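Local coordinates for alternansucrase (Leuconostoc mesenteroides, PDB 6HVG), which belongs to glycoside hydrolase family 70, pairing a TIM-barrel-type catalytic domain with choline-binding-type and putative cell-wall-binding repeats and carrying a calcium ion, at residues Ala1039-Asn1051 / Phe1074-Pro1086. Residues are numbered along the deposited sequence; the frame is centred on the assembly and turned at random.
Sequences ALDSNVIYEGFSN and FKELGITSFELAP
Tyr-1046 (chi1 179°) and Phe-1082 (chi1 -158°) both hold CG trans to the backbone N, which sends the two side chains side by side, pointing the same way, from one face of two parallel strands, 1045-1047 and 1081-1083. Helix 1063-1075 links the strands in a beta-alpha-beta unit of the family 70 barrel, and its Phe-1074 completes an aromatic cluster. The Tyr-1046 edge meets the Phe-1082 face in an offset edge-to-face pair, CD2 lying 3.4 Å from Phe-1082 CE2, while Phe-1074 stacks offset over a Tyr-1046 face, centroids 4.9 Å apart. Backbone bonds run from Tyr-1046 N to Ser-1081 O, Glu-1083 N to Tyr-1046 O and Gly-1048 N to Glu-1083 O. On the other face Glu-1047 and Glu-1083 extend alongside each other, their OE2 atoms 4.0 Å apart; His-752 bonds the first carboxylate and Arg-823 salt-bridges the second, probably easing the repulsion. Beyond the strands, Ala-1085 CB sits over the Phe-1049 ring, 3.6 Å from its centroid. At the entry to the strands, Val-1044 N donates to Thr-1080 OG1, which in turn donates to Asn-1043 OD1 at 2.6 Å, in the amide carbonyl plane and on a lone pair.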
ATOM      1  N   ALA A1039     -33.506  21.019  -3.171  1.00 44.60           N
ATOM      2  CA  ALA A1039     -33.955  19.990  -2.225  1.00 43.89           C
ATOM      3  C   ALA A1039     -32.832  19.049  -1.839  1.00 43.39           C
ATOM      4  O   ALA A1039     -32.600  18.818  -0.670  1.00 44.10           O
ATOM      5  CB  ALA A1039     -35.139  19.213  -2.788  1.00 42.99           C
ATOM      6  N   LEU A1040     -32.125  18.503  -2.821  1.00 45.33           N
ATOM      7  CA  LEU A1040     -30.997  17.617  -2.536  1.00 43.15           C
ATOM      8  C   LEU A1040     -29.939  18.379  -1.750  1.00 45.31           C
ATOM      9  O   LEU A1040     -29.382  17.838  -0.810  1.00 46.21           O
ATOM     10  CB  LEU A1040     -30.404  17.056  -3.823  1.00 43.06           C
ATOM     11  CG  LEU A1040     -29.424  15.895  -3.696  1.00 44.19           C
ATOM     12  CD1 LEU A1040     -30.028  14.737  -2.945  1.00 43.89           C
ATOM     13  CD2 LEU A1040     -28.983  15.402  -5.065  1.00 47.81           C
ATOM     14  N   ASP A1041     -29.714  19.659  -2.090  1.00 48.22           N
ATOM     15  CA  ASP A1041     -28.736  20.500  -1.404  1.00 48.10           C
ATOM     16  C   ASP A1041     -29.084  20.746   0.061  1.00 49.26           C
ATOM     17  O   ASP A1041     -28.212  21.094   0.860  1.00 49.60           O
ATOM     18  CB  ASP A1041     -28.580  21.848  -2.101  1.00 52.83           C
ATOM     19  CG  ASP A1041     -27.962  21.743  -3.492  1.00 58.48           C
ATOM     20  OD1 ASP A1041     -27.570  20.627  -3.920  1.00 70.04           O
ATOM     21  OD2 ASP A1041     -27.892  22.799  -4.172  1.00 60.51           O
ATOM     22  N   SER A1042     -30.352  20.568   0.422  1.00 49.83           N
ATOM     23  CA  SER A1042     -30.792  20.750   1.806  1.00 49.79           C
ATOM     24  C   SER A1042     -30.387  19.610   2.734  1.00 49.98           C
ATOM     25  O   SER A1042     -30.637  19.683   3.935  1.00 54.24           O
ATOM     26  CB  SER A1042     -32.303  20.942   1.852  1.00 48.69           C
ATOM     27  OG  SER A1042     -32.697  21.993   0.973  1.00 50.21           O
ATOM     28  N   ASN A1043     -29.777  18.556   2.183  1.00 47.16           N
ATOM     29  CA  ASN A1043     -29.284  17.441   2.980  1.00 44.50           C
ATOM     30  C   ASN A1043     -27.860  17.613   3.438  1.00 43.47           C
ATOM     31  O   ASN A1043     -27.089  18.326   2.835  1.00 45.86           O
ATOM     32  CB  ASN A1043     -29.384  16.155   2.192  1.00 43.78           C
ATOM     33  CG  ASN A1043     -30.808  15.724   1.999  1.00 44.14           C
ATOM     34  OD1 ASN A1043     -31.404  15.125   2.895  1.00 42.60           O
ATOM     35  ND2 ASN A1043     -31.379  16.048   0.838  1.00 45.69           N
ATOM     36  N   VAL A1044     -27.534  16.976   4.553  1.00 44.44           N
ATOM     37  CA  VAL A1044     -26.162  16.893   5.052  1.00 41.49           C
ATOM     38  C   VAL A1044     -25.945  15.487   5.598  1.00 40.80           C
ATOM     39  O   VAL A1044     -26.737  15.008   6.426  1.00 40.71           O
ATOM     40  CB  VAL A1044     -25.910  17.891   6.181  1.00 40.40           C
ATOM     41  CG1 VAL A1044     -24.486  17.748   6.682  1.00 42.57           C
ATOM     42  CG2 VAL A1044     -26.179  19.304   5.714  1.00 39.62           C
ATOM     43  N   ILE A1045     -24.878  14.836   5.150  1.00 39.61           N
ATOM     44  CA  ILE A1045     -24.514  13.521   5.669  1.00 39.70           C
ATOM     45  C   ILE A1045     -23.470  13.687   6.747  1.00 39.80           C
ATOM     46  O   ILE A1045     -22.572  14.506   6.612  1.00 43.52           O
ATOM     47  CB  ILE A1045     -23.922  12.621   4.577  1.00 38.98           C
ATOM     48  CG1 ILE A1045     -24.890  12.488   3.406  1.00 40.53           C
ATOM     49  CG2 ILE A1045     -23.629  11.239   5.129  1.00 37.94           C
ATOM     50  CD1 ILE A1045     -24.269  11.887   2.180  1.00 39.58           C
ATOM     51  N   TYR A1046     -23.590  12.923   7.810  1.00 39.94           N
ATOM     52  CA  TYR A1046     -22.589  12.923   8.847  1.00 43.81           C
ATOM     53  C   TYR A1046     -21.957  11.559   8.845  1.00 46.11           C
ATOM     54  O   TYR A1046     -22.635  10.553   9.075  1.00 43.54           O
ATOM     55  CB  TYR A1046     -23.223  13.206  10.192  1.00 45.67           C
ATOM     56  CG  TYR A1046     -22.299  13.205  11.377  1.00 46.71           C
ATOM     57  CD1 TYR A1046     -21.344  14.190  11.536  1.00 48.61           C
ATOM     58  CD2 TYR A1046     -22.406  12.240  12.359  1.00 49.56           C
ATOM     59  CE1 TYR A1046     -20.505  14.209  12.635  1.00 49.04           C
ATOM     60  CE2 TYR A1046     -21.579  12.258  13.468  1.00 52.70           C
ATOM     61  CZ  TYR A1046     -20.626  13.242  13.597  1.00 50.84           C
ATOM     62  OH  TYR A1046     -19.810  13.244  14.701  1.00 53.69           O
ATOM     63  N   GLU A1047     -20.664  11.528   8.546  1.00 48.08           N
ATOM     64  CA  GLU A1047     -19.905  10.298   8.613  1.00 47.95           C
ATOM     65  C   GLU A1047     -19.444  10.190  10.035  1.00 46.12           C
ATOM     66  O   GLU A1047     -18.487  10.868  10.432  1.00 47.37           O
ATOM     67  CB  GLU A1047     -18.733  10.423   7.684  1.00 50.48           C
ATOM     68  CG  GLU A1047     -17.920   9.155   7.569  1.00 55.96           C
ATOM     69  CD  GLU A1047     -16.618   9.409   6.840  1.00 56.87           C
ATOM     70  OE1 GLU A1047     -16.133  10.549   6.906  1.00 55.07           O
ATOM     71  OE2 GLU A1047     -16.099   8.490   6.188  1.00 61.17           O
ATOM     72  N   GLY A1048     -20.124   9.357  10.818  1.00 45.60           N
ATOM     73  CA  GLY A1048     -20.033   9.432  12.287  1.00 48.47           C
ATOM     74  C   GLY A1048     -19.232   8.329  12.975  1.00 48.02           C
ATOM     75  O   GLY A1048     -19.762   7.640  13.818  1.00 50.03           O
ATOM     76  N   PHE A1049     -17.988   8.134  12.572  1.00 47.29           N
ATOM     77  CA  PHE A1049     -17.125   7.188  13.195  1.00 45.73           C
ATOM     78  C   PHE A1049     -15.758   7.498  12.703  1.00 44.62           C
ATOM     79  O   PHE A1049     -15.580   8.193  11.720  1.00 41.28           O
ATOM     80  CB  PHE A1049     -17.503   5.753  12.815  1.00 49.13           C
ATOM     81  CG  PHE A1049     -17.208   5.404  11.395  1.00 51.44           C
ATOM     82  CD1 PHE A1049     -18.073   5.778  10.376  1.00 50.22           C
ATOM     83  CD2 PHE A1049     -16.061   4.670  11.074  1.00 49.54           C
ATOM     84  CE1 PHE A1049     -17.796   5.466   9.064  1.00 52.05           C
ATOM     85  CE2 PHE A1049     -15.809   4.332   9.780  1.00 50.96           C
ATOM     86  CZ  PHE A1049     -16.666   4.731   8.763  1.00 54.28           C
ATOM     87  N   SER A1050     -14.785   6.965  13.411  1.00 51.47           N
ATOM     88  CA  SER A1050     -13.383   7.032  13.025  1.00 51.37           C
ATOM     89  C   SER A1050     -12.805   5.636  13.153  1.00 50.89           C
ATOM     90  O   SER A1050     -13.155   4.911  14.090  1.00 49.31           O
ATOM     91  CB  SER A1050     -12.670   7.968  13.961  1.00 51.79           C
ATOM     92  OG  SER A1050     -11.287   7.706  14.000  1.00 55.23           O
ATOM     93  N   ASN A1051     -11.953   5.242  12.212  1.00 51.69           N
ATOM     94  CA  ASN A1051     -11.309   3.928  12.294  1.00 54.88           C
ATOM     95  C   ASN A1051     -10.400   3.733  13.487  1.00 55.43           C
ATOM     96  O   ASN A1051     -10.071   2.595  13.816  1.00 62.34           O
ATOM     97  CB  ASN A1051     -10.496   3.634  11.046  1.00 54.04           C
ATOM     98  CG  ASN A1051     -11.356   3.172   9.899  1.00 58.29           C
ATOM     99  OD1 ASN A1051     -12.355   2.472  10.101  1.00 57.86           O
ATOM    100  ND2 ASN A1051     -10.961   3.528   8.681  1.00 62.81           N
ATOM    101  N   PHE A1074     -27.660  16.172  16.498  1.00 55.84           N
ATOM    102  CA  PHE A1074     -27.486  16.133  15.047  1.00 54.73           C
ATOM    103  C   PHE A1074     -28.672  16.647  14.251  1.00 56.56           C
ATOM    104  O   PHE A1074     -28.508  17.138  13.140  1.00 57.53           O
ATOM    105  CB  PHE A1074     -27.166  14.700  14.616  1.00 55.77           C
ATOM    106  CG  PHE A1074     -25.975  14.126  15.327  1.00 55.66           C
ATOM    107  CD1 PHE A1074     -24.731  14.756  15.239  1.00 52.58           C
ATOM    108  CD2 PHE A1074     -26.106  13.013  16.134  1.00 55.07           C
ATOM    109  CE1 PHE A1074     -23.662  14.283  15.933  1.00 49.66           C
ATOM    110  CE2 PHE A1074     -25.027  12.521  16.817  1.00 53.04           C
ATOM    111  CZ  PHE A1074     -23.813  13.168  16.714  1.00 52.63           C
ATOM    112  N   LYS A1075     -29.874  16.529  14.796  1.00 59.74           N
ATOM    113  CA  LYS A1075     -31.030  17.135  14.157  1.00 64.03           C
ATOM    114  C   LYS A1075     -30.798  18.631  14.040  1.00 59.81           C
ATOM    115  O   LYS A1075     -31.034  19.205  12.985  1.00 57.67           O
ATOM    116  CB  LYS A1075     -32.309  16.843  14.944  1.00 70.02           C
ATOM    117  CG  LYS A1075     -33.603  17.329  14.299  1.00 72.97           C
ATOM    118  CD  LYS A1075     -34.745  17.229  15.309  1.00 83.86           C
ATOM    119  CE  LYS A1075     -36.002  17.966  14.862  1.00 88.89           C
ATOM    120  NZ  LYS A1075     -36.706  17.218  13.780  1.00 92.80           N
ATOM    121  N   GLU A1076     -30.311  19.237  15.122  1.00 60.95           N
ATOM    122  CA  GLU A1076     -30.111  20.691  15.197  1.00 65.27           C
ATOM    123  C   GLU A1076     -28.900  21.214  14.400  1.00 60.67           C
ATOM    124  O   GLU A1076     -28.824  22.409  14.115  1.00 58.35           O
ATOM    125  CB  GLU A1076     -30.089  21.151  16.668  1.00 73.23           C
ATOM    126  CG  GLU A1076     -31.514  21.276  17.244  1.00 82.78           C
ATOM    127  CD  GLU A1076     -31.667  20.845  18.709  1.00 93.09           C
ATOM    128  OE1 GLU A1076     -31.183  19.757  19.102  1.00 97.77           O
ATOM    129  OE2 GLU A1076     -32.305  21.597  19.478  1.00 88.99           O
ATOM    130  N   LEU A1077     -27.985  20.317  14.019  1.00 56.05           N
ATOM    131  CA  LEU A1077     -26.912  20.647  13.066  1.00 50.73           C
ATOM    132  C   LEU A1077     -27.302  20.426  11.611  1.00 47.10           C
ATOM    133  O   LEU A1077     -26.529  20.715  10.703  1.00 46.89           O
ATOM    134  CB  LEU A1077     -25.646  19.858  13.381  1.00 51.20           C
ATOM    135  CG  LEU A1077     -24.956  20.210  14.718  1.00 52.23           C
ATOM    136  CD1 LEU A1077     -23.824  19.224  15.002  1.00 51.23           C
ATOM    137  CD2 LEU A1077     -24.443  21.648  14.736  1.00 51.71           C
ATOM    138  N   GLY A1078     -28.506  19.932  11.378  1.00 45.86           N
ATOM    139  CA  GLY A1078     -29.032  19.800  10.027  1.00 44.94           C
ATOM    140  C   GLY A1078     -28.629  18.507   9.329  1.00 43.49           C
ATOM    141  O   GLY A1078     -28.727  18.417   8.114  1.00 40.02           O
ATOM    142  N   ILE A1079     -28.205  17.504  10.093  1.00 43.54           N
ATOM    143  CA  ILE A1079     -27.893  16.222   9.509  1.00 46.42           C
ATOM    144  C   ILE A1079     -29.215  15.614   9.119  1.00 45.14           C
ATOM    145  O   ILE A1079     -30.107  15.523   9.948  1.00 48.02           O
ATOM    146  CB  ILE A1079     -27.167  15.268  10.483  1.00 47.93           C
ATOM    147  CG1 ILE A1079     -25.677  15.575  10.585  1.00 48.71           C
ATOM    148  CG2 ILE A1079     -27.232  13.828   9.970  1.00 48.85           C
ATOM    149  CD1 ILE A1079     -25.311  17.005  10.836  1.00 50.98           C
ATOM    150  N   THR A1080     -29.341  15.228   7.854  1.00 43.68           N
ATOM    151  CA  THR A1080     -30.509  14.505   7.387  1.00 43.91           C
ATOM    152  C   THR A1080     -30.232  13.018   7.167  1.00 44.71           C
ATOM    153  O   THR A1080     -31.176  12.247   7.102  1.00 47.12           O
ATOM    154  CB  THR A1080     -31.043  15.106   6.085  1.00 42.02           C
ATOM    155  OG1 THR A1080     -30.022  15.070   5.084  1.00 40.51           O
ATOM    156  CG2 THR A1080     -31.511  16.524   6.327  1.00 41.12           C
ATOM    157  N   SER A1081     -28.954  12.626   7.047  1.00 45.76           N
ATOM    158  CA  SER A1081     -28.546  11.207   7.038  1.00 44.42           C
ATOM    159  C   SER A1081     -27.277  10.924   7.845  1.00 42.92           C
ATOM    160  O   SER A1081     -26.294  11.641   7.747  1.00 45.51           O
ATOM    161  CB  SER A1081     -28.349  10.712   5.618  1.00 46.35           C
ATOM    162  OG  SER A1081     -28.262   9.295   5.613  1.00 47.06           O
ATOM    163  N   PHE A1082     -27.314   9.862   8.640  1.00 43.59           N
ATOM    164  CA  PHE A1082     -26.219   9.481   9.516  1.00 43.33           C
ATOM    165  C   PHE A1082     -25.504   8.278   8.922  1.00 44.80           C
ATOM    166  O   PHE A1082     -26.072   7.186   8.829  1.00 48.49           O
ATOM    167  CB  PHE A1082     -26.743   9.121  10.894  1.00 44.15           C
ATOM    168  CG  PHE A1082     -25.701   9.227  11.988  1.00 46.53           C
ATOM    169  CD1 PHE A1082     -24.725   8.253  12.134  1.00 46.11           C
ATOM    170  CD2 PHE A1082     -25.710  10.293  12.873  1.00 45.58           C
ATOM    171  CE1 PHE A1082     -23.783   8.357  13.130  1.00 48.07           C
ATOM    172  CE2 PHE A1082     -24.774  10.396  13.876  1.00 47.25           C
ATOM    173  CZ  PHE A1082     -23.813   9.429  14.009  1.00 48.60           C
ATOM    174  N   GLU A1083     -24.270   8.480   8.487  1.00 44.63           N
ATOM    175  CA  GLU A1083     -23.475   7.383   7.948  1.00 44.75           C
ATOM    176  C   GLU A1083     -22.803   6.712   9.110  1.00 42.71           C
ATOM    177  O   GLU A1083     -21.888   7.267   9.713  1.00 41.03           O
ATOM    178  CB  GLU A1083     -22.444   7.879   6.930  1.00 46.88           C
ATOM    179  CG  GLU A1083     -21.804   6.775   6.120  1.00 48.74           C
ATOM    180  CD  GLU A1083     -20.518   7.212   5.435  1.00 53.49           C
ATOM    181  OE1 GLU A1083     -20.494   8.316   4.842  1.00 54.75           O
ATOM    182  OE2 GLU A1083     -19.515   6.450   5.505  1.00 54.28           O
ATOM    183  N   LEU A1084     -23.296   5.519   9.442  1.00 44.92           N
ATOM    184  CA  LEU A1084     -22.754   4.696  10.533  1.00 45.00           C
ATOM    185  C   LEU A1084     -21.621   3.836  10.008  1.00 43.78           C
ATOM    186  O   LEU A1084     -21.643   3.417   8.860  1.00 42.50           O
ATOM    187  CB  LEU A1084     -23.838   3.777  11.104  1.00 45.69           C
ATOM    188  CG  LEU A1084     -24.975   4.447  11.867  1.00 49.02           C
ATOM    189  CD1 LEU A1084     -26.286   3.772  11.593  1.00 51.58           C
ATOM    190  CD2 LEU A1084     -24.711   4.460  13.359  1.00 52.93           C
ATOM    191  N   ALA A1085     -20.667   3.533  10.873  1.00 46.24           N
ATOM    192  CA  ALA A1085     -19.598   2.607  10.549  1.00 46.58           C
ATOM    193  C   ALA A1085     -20.176   1.260  10.103  1.00 45.05           C
ATOM    194  O   ALA A1085     -21.351   0.968  10.367  1.00 42.51           O
ATOM    195  CB  ALA A1085     -18.704   2.404  11.749  1.00 47.37           C
ATOM    196  N   PRO A1086     -19.367   0.451   9.392  1.00 44.06           N
ATOM    197  CA  PRO A1086     -19.787  -0.902   9.049  1.00 44.96           C
ATOM    198  C   PRO A1086     -19.925  -1.732  10.306  1.00 47.60           C
ATOM    199  O   PRO A1086     -18.991  -1.787  11.119  1.00 49.20           O
ATOM    200  CB  PRO A1086     -18.639  -1.425   8.194  1.00 45.30           C
ATOM    201  CG  PRO A1086     -17.463  -0.595   8.602  1.00 45.47           C
ATOM    202  CD  PRO A1086     -18.047   0.762   8.830  1.00 44.54           C
TER
HETATM  203  O   HOH W   1     -29.778  20.258   6.436  1.00 37.42           O
HETATM  204  O   HOH W   2     -21.225   4.834  13.468  1.00 58.65           O